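Side-chain contacts in pectate lyase/Amb allergen (PDB 4HWV), which probably cleaves pectate by calcium-dependent elimination, as a secreted member of the polysaccharide lyase 1 family: residues G22-A27 with T325-H330; R102-S107 with A116-L121; S123-A128 with G220-E225; Y363-G368 with V384-P389. One frame throughout, in Å; residues are numbered along the deposited sequence. Where two conformers were deposited one is given.

How the interactions relate
Interactions 1 and 4 both tie loops to parallel strands of the right-handed beta-helix, and their centres are about 23 Å apart. Interaction 1 joins the N-terminal part of the chain to strand 324-327. Interaction 4 packs a loop on strand 376-387. Interactions 2 and 3 share helix 118-129, and their centres are about 15 Å apart. They lie on the other side of the chain's centre from interaction 1, whose centre is about 38 Å from that of interaction 3. Calcium is bound by Asp227, Asp278 and Asp282. Interaction 3 approaches this site: the side chain of Trp222 is about 10 Å from that of Asp278. Interactions 1, 2 and 4 lie away from it.

Interaction 1: G22-A27 with T325-H330; sequences GATGWA and TFHGNH
Thr24 and Trp26 each bring a hydrogen bond to strand 324-327, through His327 and Thr325 respectively. The first bond joins two side chains. Thr24 OG1 lies 2.7 Å from His327 NE2, and either atom could be the donor. The hydroxyl meets the imidazole at its edge, in the ring plane. The two side chains cross at about a right angle. In Thr24 the hydroxyl sits between the backbone N and the carbonyl carbon (chi1 48°), which turns OG1 to the histidine. His327 also stacks on Tyr349 of the neighbouring strand 345-356.

The second bond runs from backbone to side chain. Trp26 N donates to Thr325 OG1 over 2.9 Å, with an N-H...O angle of 158°. Thr325 OG1 is also hydrogen-bonded to Tyr460 OH, so two partners grip this buried hydroxyl.

Van der Waals contact surrounds the second bond. Thr325 OG1 also lies 3.3 Å from Trp26 CD1, placed obliquely to the indole. Gly25 passes close to the strand, its CA 3.6 Å from Thr325 OG1.

On either side of Gly25 and Trp26 in the sequence, Thr24 O and Ala27 N are hydrogen-bonded to Thr291 OG1 on strand 290-293. The loop is therefore fastened to two neighbouring strands of the beta-helix. Its hold on residues 325-327 is chiefly polar and directional, with threonine hydroxyls, a histidine ring and a backbone N-H fixing its position.

Interaction 2: R102-S107 with A116-L121; sequences RYVAGS and ASQASL
Val104 meets Gln118 and Leu121 through one methyl, CG2, and reaches the backbone of Ser117 with the other. The buried part of the contact is formed by Val104, Leu121 and Ser117. Val104 CG2 lies 4.1 Å from Leu121 CD2, and the two apolar side chains cross obliquely. Leu121 also rests on Ala147 of helix 143-159 and on Tyr115. The other valine methyl, CG1, faces the peptide at the helix start, 4.2 Å from Ser117 C.

Gln118 forms the partly exposed side, although its amide comes just as near. Its chain bends at chi2 (71°) and puts the amide oxygen OE1 3.9 Å from Val104 CG2. This is a van der Waals approach, and the two side chains cross at about a right angle. Still nearer the surface is Ala116, whose carbonyl O accepts a hydrogen bond from His259 of the second subunit.

A serine stands at the N-cap in each segment. Ser117 is the N-cap of helix 118-129, and its OG accepts from Ser120 N at 2.9 Å. Ser107 OG donates to Tyr103 O at 2.8 Å and also caps Ala109 N of the following helix. Asp101 OD1 accepts from Gln118 N, which ties the two helix starts together.

No hydrogen bond joins residues 102-107 to 116-121. Their packing is dispersive and rests on Val104; the polar bonds beside it are the two serine caps and the Asp101 bond to Gln118 N.

Interaction 3: S123-A128 with G220-E225; sequences SDYLAA and GRWNSE
Trp222 pushes the outer rim of its indole against Tyr125 and Leu126 of helix 118-129. The aromatic contact is rim to rim, with neither ring over the face of the other. Tyr125 CE1 lies 3.7 Å from Trp222 CH2. The centroids of the tyrosine ring and the six-membered indole ring are 5.9 Å apart, and the planes meet at 34°. The two side chains run past each other in opposite directions. Tyr125 has its CG anti to the backbone N (chi1 -164°), which carries its ring from the helix to the indole.

The aliphatic contact comes from Leu126. Its CD2 meets the indole edge close to the ring plane, 3.9 Å from Trp222 CZ2. The leucine and tryptophan side chains cross at about a right angle.

The polar end of the tyrosine is engaged beyond the contact. Its OH is hydrogen-bonded to Glu145 OE1 and to the backbone N of Trp212.

Trp222 also meets Trp122, Trp212 and Trp258. The result is an aromatic cluster that joins the helix to the antiparallel hairpin 211-213/221-223, a loop excursion from the right-handed parallel beta-helix of the pectate lyase family.

Interaction 4: Y363-G368 with V384-P389; sequences YPWLAG and VSLAGP
Trp365 and Leu386 both extend toward each other with CG anti to the backbone N, at chi1 -179° and -175°. The leucine then lays both methyls against the tryptophan. CD2 sits over one face of the indole, 3.6 Å from the centroid of the five-membered ring and only 6° off the ring normal. This is a CH-pi contact. CD1 touches nearer the root of the side chain, 3.6 Å from Trp365 CB. The two side chains cross at about a right angle.

Leu386 lies on strand 376-387 of the right-handed parallel beta-helix, and Trp365 in the loop between strands 345-356 and 369-371. The indole thus packs the loop against strand 376-387, which pairs in parallel with 345-356. Val384, two residues before Leu386 on the strand, makes a looser contact. Its CG1 is 4.5 Å from Trp365 CH2 and approaches obliquely.

The opposite face of the indole carries Ala367 O, 3.9 Å above the plane and offset toward the rim. Trp365 NE1 donates to the carbonyl O of Asp397, which satisfies the polar atom of this buried ring and helps fix its rotation. Beyond the indole, Leu386 also packs on Leu431 of strand 430-431 and on Ala393.

Interaction 1: G22-A27 with T325-H330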
# COMPACT_ATOMS: atom_id res chain seq x y z
N GLY A 22 -28.32 -8.41 14.74
CA GLY A 22 -28.08 -9.43 13.74
C GLY A 22 -27.04 -10.46 14.12
O GLY A 22 -26.77 -11.37 13.33
N ALA A 23 -26.45 -10.36 15.31
CA ALA A 23 -25.43 -11.32 15.72
C ALA A 23 -25.93 -12.75 15.59
O ALA A 23 -27.06 -13.08 15.92
CB ALA A 23 -24.97 -11.02 17.15
N THR A 24 -25.04 -13.59 15.08
CA THR A 24 -25.28 -15.02 14.89
C THR A 24 -24.13 -15.78 15.55
O THR A 24 -23.20 -15.18 16.09
CB THR A 24 -25.25 -15.34 13.39
OG1 THR A 24 -24.08 -14.73 12.82
CG2 THR A 24 -26.50 -14.83 12.68
N GLY A 25 -24.17 -17.11 15.49
CA GLY A 25 -23.07 -17.92 16.01
C GLY A 25 -22.86 -17.76 17.50
O GLY A 25 -23.80 -17.49 18.24
N TRP A 26 -21.64 -17.98 17.97
CA TRP A 26 -21.41 -17.99 19.40
C TRP A 26 -21.77 -16.64 20.06
O TRP A 26 -22.19 -16.62 21.21
CB TRP A 26 -19.96 -18.34 19.68
CG TRP A 26 -19.62 -19.80 19.76
CD1 TRP A 26 -18.63 -20.43 19.05
CD2 TRP A 26 -20.15 -20.78 20.67
NE1 TRP A 26 -18.53 -21.74 19.44
CE2 TRP A 26 -19.44 -21.98 20.44
CE3 TRP A 26 -21.14 -20.76 21.67
CZ2 TRP A 26 -19.70 -23.15 21.16
CZ3 TRP A 26 -21.39 -21.92 22.38
CH2 TRP A 26 -20.67 -23.10 22.12
N ALA A 27 -21.62 -15.53 19.35
CA ALA A 27 -22.00 -14.22 19.90
C ALA A 27 -23.50 -14.12 20.20
O ALA A 27 -23.93 -13.23 20.94
CB ALA A 27 -21.59 -13.09 18.96
N THR A 325 -17.03 -18.08 16.24
CA THR A 325 -17.64 -18.49 14.98
C THR A 325 -17.16 -17.57 13.86
O THR A 325 -17.21 -16.34 14.01
CB THR A 325 -19.16 -18.36 15.05
OG1 THR A 325 -19.67 -19.13 16.15
CG2 THR A 325 -19.79 -18.81 13.74
N PHE A 326 -16.70 -18.16 12.76
CA PHE A 326 -16.36 -17.40 11.54
C PHE A 326 -17.31 -17.86 10.43
O PHE A 326 -17.30 -19.04 10.07
CB PHE A 326 -14.96 -17.75 11.01
CG PHE A 326 -13.80 -17.26 11.84
CD1 PHE A 326 -13.34 -18.01 12.93
CD2 PHE A 326 -13.11 -16.12 11.47
CE1 PHE A 326 -12.22 -17.61 13.66
CE2 PHE A 326 -11.98 -15.70 12.20
CZ PHE A 326 -11.54 -16.46 13.29
N HIS A 327 -18.08 -16.94 9.84
CA HIS A 327 -18.87 -17.33 8.69
C HIS A 327 -19.07 -16.19 7.70
O HIS A 327 -19.15 -15.02 8.08
CB HIS A 327 -20.23 -17.97 9.08
CG HIS A 327 -21.25 -17.03 9.63
ND1 HIS A 327 -22.11 -16.32 8.82
CD2 HIS A 327 -21.59 -16.72 10.90
CE1 HIS A 327 -22.94 -15.61 9.58
NE2 HIS A 327 -22.64 -15.83 10.85
N GLY A 328 -19.14 -16.56 6.43
CA GLY A 328 -19.41 -15.60 5.37
C GLY A 328 -18.25 -14.68 5.07
O GLY A 328 -18.42 -13.66 4.41
N ASN A 329 -17.06 -15.02 5.55
CA ASN A 329 -15.92 -14.14 5.34
C ASN A 329 -15.17 -14.47 4.07
O ASN A 329 -15.17 -15.62 3.61
CB ASN A 329 -14.94 -14.22 6.53
CG ASN A 329 -15.61 -13.89 7.86
OD1 ASN A 329 -15.96 -12.74 8.12
ND2 ASN A 329 -15.78 -14.90 8.70
N HIS A 330 -14.52 -13.44 3.51
CA HIS A 330 -13.57 -13.60 2.43
C HIS A 330 -12.18 -13.52 3.06
O HIS A 330 -11.81 -12.49 3.62
CB HIS A 330 -13.77 -12.47 1.42
CG HIS A 330 -13.06 -12.67 0.11
ND1 HIS A 330 -13.09 -11.71 -0.87
CD2 HIS A 330 -12.35 -13.71 -0.39
CE1 HIS A 330 -12.41 -12.14 -1.92
NE2 HIS A 330 -11.95 -13.35 -1.66

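Interaction 2: R102-S107 with A116-L121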
# COMPACT_ATOMS: atom_id res chain seq x y z
N ARG A 102 9.87 10.72 16.52
CA ARG A 102 9.09 11.31 17.60
C ARG A 102 9.01 10.36 18.80
O ARG A 102 9.15 10.77 19.95
CB ARG A 102 7.67 11.64 17.09
CG ARG A 102 7.55 12.93 16.25
CD ARG A 102 6.86 14.03 17.09
NE ARG A 102 7.81 14.43 18.13
CZ ARG A 102 8.78 15.32 17.96
NH1 ARG A 102 8.93 15.96 16.81
NH2 ARG A 102 9.60 15.57 18.97
N TYR A 103 8.74 9.08 18.53
CA TYR A 103 8.64 8.11 19.62
C TYR A 103 9.96 7.99 20.38
O TYR A 103 9.97 7.87 21.61
CB TYR A 103 8.19 6.75 19.12
CG TYR A 103 6.70 6.65 18.86
CD1 TYR A 103 5.80 6.82 19.91
CD2 TYR A 103 6.20 6.35 17.61
CE1 TYR A 103 4.45 6.73 19.70
CE2 TYR A 103 4.82 6.25 17.39
CZ TYR A 103 3.96 6.43 18.45
OH TYR A 103 2.61 6.32 18.26
N VAL A 104 11.08 8.02 19.65
CA VAL A 104 12.39 7.98 20.30
C VAL A 104 12.63 9.26 21.13
O VAL A 104 13.01 9.19 22.30
CB VAL A 104 13.51 7.76 19.28
CG1 VAL A 104 14.89 7.97 19.92
CG2 VAL A 104 13.37 6.36 18.67
N ALA A 105 12.37 10.42 20.52
CA ALA A 105 12.63 11.70 21.17
C ALA A 105 11.73 11.96 22.37
O ALA A 105 12.14 12.64 23.30
CB ALA A 105 12.49 12.85 20.16
N GLY A 106 10.52 11.40 22.35
CA GLY A 106 9.52 11.73 23.36
C GLY A 106 9.35 10.64 24.41
O GLY A 106 8.40 10.67 25.20
N SER A 107 10.28 9.69 24.43
CA SER A 107 10.28 8.58 25.37
C SER A 107 11.65 8.46 26.01
O SER A 107 12.59 9.21 25.68
CB SER A 107 9.92 7.27 24.69
OG SER A 107 11.04 6.80 23.93
N ALA A 116 19.65 10.04 19.90
CA ALA A 116 19.32 11.31 19.25
C ALA A 116 18.49 11.12 17.99
O ALA A 116 17.99 12.09 17.44
CB ALA A 116 20.59 12.08 18.92
N SER A 117 18.34 9.87 17.56
CA SER A 117 17.56 9.56 16.37
C SER A 117 17.16 8.09 16.37
O SER A 117 17.83 7.25 16.98
CB SER A 117 18.36 9.85 15.10
OG SER A 117 19.47 8.96 14.98
N GLN A 118 16.09 7.80 15.64
CA GLN A 118 15.74 6.43 15.32
C GLN A 118 16.88 5.75 14.54
O GLN A 118 17.20 4.59 14.77
CB GLN A 118 14.41 6.39 14.56
CG GLN A 118 14.12 5.11 13.76
CD GLN A 118 13.82 3.90 14.60
OE1 GLN A 118 14.19 3.82 15.78
NE2 GLN A 118 13.13 2.94 14.01
N ALA A 119 17.51 6.49 13.62
CA ALA A 119 18.59 5.91 12.83
C ALA A 119 19.71 5.38 13.73
O ALA A 119 20.25 4.30 13.51
CB ALA A 119 19.14 6.95 11.87
N SER A 120 20.06 6.16 14.74
CA SER A 120 21.11 5.75 15.67
C SER A 120 20.70 4.53 16.49
O SER A 120 21.48 3.59 16.65
CB SER A 120 21.48 6.92 16.58
OG SER A 120 22.36 6.49 17.61
N LEU A 121 19.46 4.53 16.99
CA LEU A 121 18.96 3.40 17.75
C LEU A 121 18.97 2.14 16.90
O LEU A 121 19.46 1.09 17.33
CB LEU A 121 17.56 3.72 18.27
CG LEU A 121 16.85 2.54 18.98
CD1 LEU A 121 17.69 1.96 20.13
CD2 LEU A 121 15.51 3.00 19.47

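Interaction 3: S123-A128 with G220-E225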
# COMPACT_ATOMS: atom_id res chain seq x y z
N SER A 123 20.63 1.45 14.11
CA SER A 123 21.98 1.02 13.81
C SER A 123 22.58 0.26 15.00
O SER A 123 23.16 -0.82 14.82
CB SER A 123 22.84 2.23 13.45
OG SER A 123 24.16 1.82 13.11
N ASP A 124 22.47 0.84 16.20
CA ASP A 124 22.99 0.17 17.41
C ASP A 124 22.29 -1.16 17.68
O ASP A 124 22.92 -2.12 18.13
CB ASP A 124 22.81 1.04 18.66
CG ASP A 124 23.91 2.08 18.81
OD1 ASP A 124 24.71 2.30 17.87
OD2 ASP A 124 23.94 2.69 19.90
N TYR A 125 20.99 -1.21 17.43
CA TYR A 125 20.20 -2.41 17.69
C TYR A 125 20.66 -3.56 16.79
O TYR A 125 20.90 -4.68 17.26
CB TYR A 125 18.70 -2.08 17.48
CG TYR A 125 17.77 -3.10 18.07
CD1 TYR A 125 17.35 -4.19 17.31
CD2 TYR A 125 17.29 -2.98 19.37
CE1 TYR A 125 16.48 -5.15 17.84
CE2 TYR A 125 16.44 -3.93 19.91
CZ TYR A 125 16.03 -5.01 19.14
OH TYR A 125 15.19 -5.97 19.64
N LEU A 126 20.81 -3.28 15.49
CA LEU A 126 21.27 -4.31 14.56
C LEU A 126 22.70 -4.75 14.90
O LEU A 126 23.01 -5.93 14.86
CB LEU A 126 21.18 -3.84 13.09
CG LEU A 126 19.79 -3.39 12.61
CD1 LEU A 126 19.80 -3.20 11.09
CD2 LEU A 126 18.73 -4.39 13.04
N ALA A 127 23.56 -3.79 15.27
CA ALA A 127 24.95 -4.13 15.60
C ALA A 127 25.03 -5.01 16.85
O ALA A 127 25.86 -5.92 16.95
CB ALA A 127 25.78 -2.86 15.79
N ALA A 128 24.17 -4.73 17.83
CA ALA A 128 24.20 -5.45 19.11
C ALA A 128 23.59 -6.84 19.01
O ALA A 128 24.09 -7.78 19.63
CB ALA A 128 23.46 -4.65 20.19
N GLY A 220 15.47 -17.49 15.65
CA GLY A 220 15.10 -16.10 15.86
C GLY A 220 14.04 -15.56 14.92
O GLY A 220 13.91 -15.98 13.76
N ARG A 221 13.26 -14.60 15.42
CA ARG A 221 12.25 -13.93 14.62
C ARG A 221 12.11 -12.51 15.08
O ARG A 221 12.35 -12.20 16.26
CB ARG A 221 10.87 -14.57 14.80
CG ARG A 221 10.75 -16.01 14.31
CD ARG A 221 10.79 -16.10 12.78
NE ARG A 221 10.50 -17.45 12.29
CZ ARG A 221 11.41 -18.40 12.10
NH1 ARG A 221 12.69 -18.15 12.35
NH2 ARG A 221 11.05 -19.60 11.64
N TRP A 222 11.69 -11.64 14.16
CA TRP A 222 11.19 -10.31 14.52
C TRP A 222 9.72 -10.42 14.86
O TRP A 222 8.96 -10.99 14.09
CB TRP A 222 11.34 -9.35 13.35
CG TRP A 222 12.77 -8.93 13.06
CD1 TRP A 222 13.62 -9.48 12.13
CD2 TRP A 222 13.50 -7.87 13.69
NE1 TRP A 222 14.83 -8.83 12.16
CE2 TRP A 222 14.80 -7.85 13.12
CE3 TRP A 222 13.20 -6.94 14.70
CZ2 TRP A 222 15.75 -6.90 13.47
CZ3 TRP A 222 14.16 -6.02 15.07
CH2 TRP A 222 15.43 -6.01 14.45
N ASN A 223 9.31 -9.82 15.98
CA ASN A 223 7.91 -9.85 16.37
C ASN A 223 7.41 -8.46 16.68
O ASN A 223 8.14 -7.64 17.26
CB ASN A 223 7.69 -10.73 17.59
CG ASN A 223 8.02 -12.19 17.33
OD1 ASN A 223 7.39 -12.85 16.48
ND2 ASN A 223 8.97 -12.72 18.06
N SER A 224 6.14 -8.24 16.35
CA SER A 224 5.44 -6.99 16.62
C SER A 224 4.22 -7.23 17.49
O SER A 224 3.80 -8.38 17.70
CB SER A 224 5.06 -6.31 15.31
OG SER A 224 6.19 -5.68 14.73
N GLU A 225 3.66 -6.15 18.00
CA GLU A 225 2.72 -6.24 19.11
C GLU A 225 1.27 -5.86 18.82
O GLU A 225 0.41 -6.09 19.67
CB GLU A 225 3.23 -5.36 20.26
CG GLU A 225 4.55 -5.84 20.85
CD GLU A 225 4.40 -7.17 21.55
OE1 GLU A 225 3.44 -7.27 22.34
OE2 GLU A 225 5.23 -8.09 21.31

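Interaction 4: Y363-G368 with V384-P389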
# COMPACT_ATOMS: atom_id res chain seq x y z
N TYR A 363 1.79 -12.28 -0.06
CA TYR A 363 1.39 -13.09 1.08
C TYR A 363 1.10 -14.51 0.60
O TYR A 363 -0.04 -14.95 0.61
CB TYR A 363 0.16 -12.50 1.77
CG TYR A 363 0.44 -11.17 2.43
CD1 TYR A 363 1.06 -11.12 3.69
CD2 TYR A 363 0.09 -9.97 1.81
CE1 TYR A 363 1.32 -9.91 4.32
CE2 TYR A 363 0.35 -8.75 2.42
CZ TYR A 363 0.96 -8.72 3.68
OH TYR A 363 1.23 -7.52 4.31
N PRO A 364 2.14 -15.22 0.15
CA PRO A 364 1.88 -16.58 -0.36
C PRO A 364 1.26 -17.45 0.72
O PRO A 364 1.64 -17.38 1.88
CB PRO A 364 3.29 -17.11 -0.72
CG PRO A 364 4.16 -15.89 -0.76
CD PRO A 364 3.57 -14.90 0.22
N TRP A 365 0.30 -18.27 0.33
CA TRP A 365 -0.34 -19.19 1.25
C TRP A 365 0.67 -20.17 1.85
O TRP A 365 1.41 -20.87 1.14
CB TRP A 365 -1.38 -19.99 0.49
CG TRP A 365 -2.17 -20.99 1.30
CD1 TRP A 365 -1.75 -22.24 1.71
CD2 TRP A 365 -3.52 -20.85 1.74
NE1 TRP A 365 -2.76 -22.87 2.39
CE2 TRP A 365 -3.86 -22.05 2.42
CE3 TRP A 365 -4.48 -19.83 1.64
CZ2 TRP A 365 -5.11 -22.26 2.97
CZ3 TRP A 365 -5.73 -20.05 2.19
CH2 TRP A 365 -6.03 -21.26 2.84
N LEU A 366 0.65 -20.25 3.18
CA LEU A 366 1.43 -21.23 3.91
C LEU A 366 0.53 -22.29 4.56
O LEU A 366 0.78 -23.49 4.41
CB LEU A 366 2.30 -20.55 4.97
CG LEU A 366 3.11 -21.52 5.84
CD1 LEU A 366 4.12 -22.34 5.03
CD2 LEU A 366 3.80 -20.72 6.92
N ALA A 367 -0.49 -21.86 5.29
CA ALA A 367 -1.39 -22.77 6.00
C ALA A 367 -2.77 -22.16 6.06
O ALA A 367 -2.91 -20.92 6.02
CB ALA A 367 -0.88 -23.06 7.41
N GLY A 368 -3.76 -23.02 6.21
CA GLY A 368 -5.14 -22.60 6.34
C GLY A 368 -5.59 -22.66 7.79
O GLY A 368 -5.23 -21.81 8.61
N VAL A 384 -12.30 -23.05 -1.05
CA VAL A 384 -10.92 -22.62 -1.15
C VAL A 384 -10.51 -22.57 -2.61
O VAL A 384 -10.61 -23.57 -3.33
CB VAL A 384 -9.97 -23.57 -0.36
CG1 VAL A 384 -8.52 -23.09 -0.43
CG2 VAL A 384 -10.45 -23.74 1.07
N SER A 385 -10.06 -21.39 -3.05
CA SER A 385 -9.41 -21.24 -4.34
C SER A 385 -7.95 -20.96 -4.07
O SER A 385 -7.60 -19.88 -3.58
CB SER A 385 -10.00 -20.05 -5.10
OG SER A 385 -9.24 -19.80 -6.28
N LEU A 386 -7.10 -21.93 -4.37
CA LEU A 386 -5.69 -21.84 -4.01
C LEU A 386 -4.88 -22.18 -5.25
O LEU A 386 -4.77 -23.35 -5.64
CB LEU A 386 -5.39 -22.78 -2.84
CG LEU A 386 -3.97 -22.72 -2.27
CD1 LEU A 386 -3.57 -21.28 -1.99
CD2 LEU A 386 -3.89 -23.54 -1.01
N ALA A 387 -4.34 -21.14 -5.88
CA ALA A 387 -3.55 -21.28 -7.09
C ALA A 387 -2.10 -21.61 -6.76
O ALA A 387 -1.71 -21.71 -5.60
CB ALA A 387 -3.63 -20.01 -7.93
N GLY A 388 -1.29 -21.76 -7.80
CA GLY A 388 0.12 -21.99 -7.60
C GLY A 388 0.73 -22.54 -8.87
O GLY A 388 0.17 -23.44 -9.49
N PRO A 389 1.88 -21.98 -9.28
CA PRO A 389 2.51 -22.40 -10.53
C PRO A 389 3.23 -23.74 -10.40
O PRO A 389 3.55 -24.33 -11.43
CB PRO A 389 3.53 -21.29 -10.78
CG PRO A 389 3.90 -20.82 -9.41
CD PRO A 389 2.60 -20.85 -8.65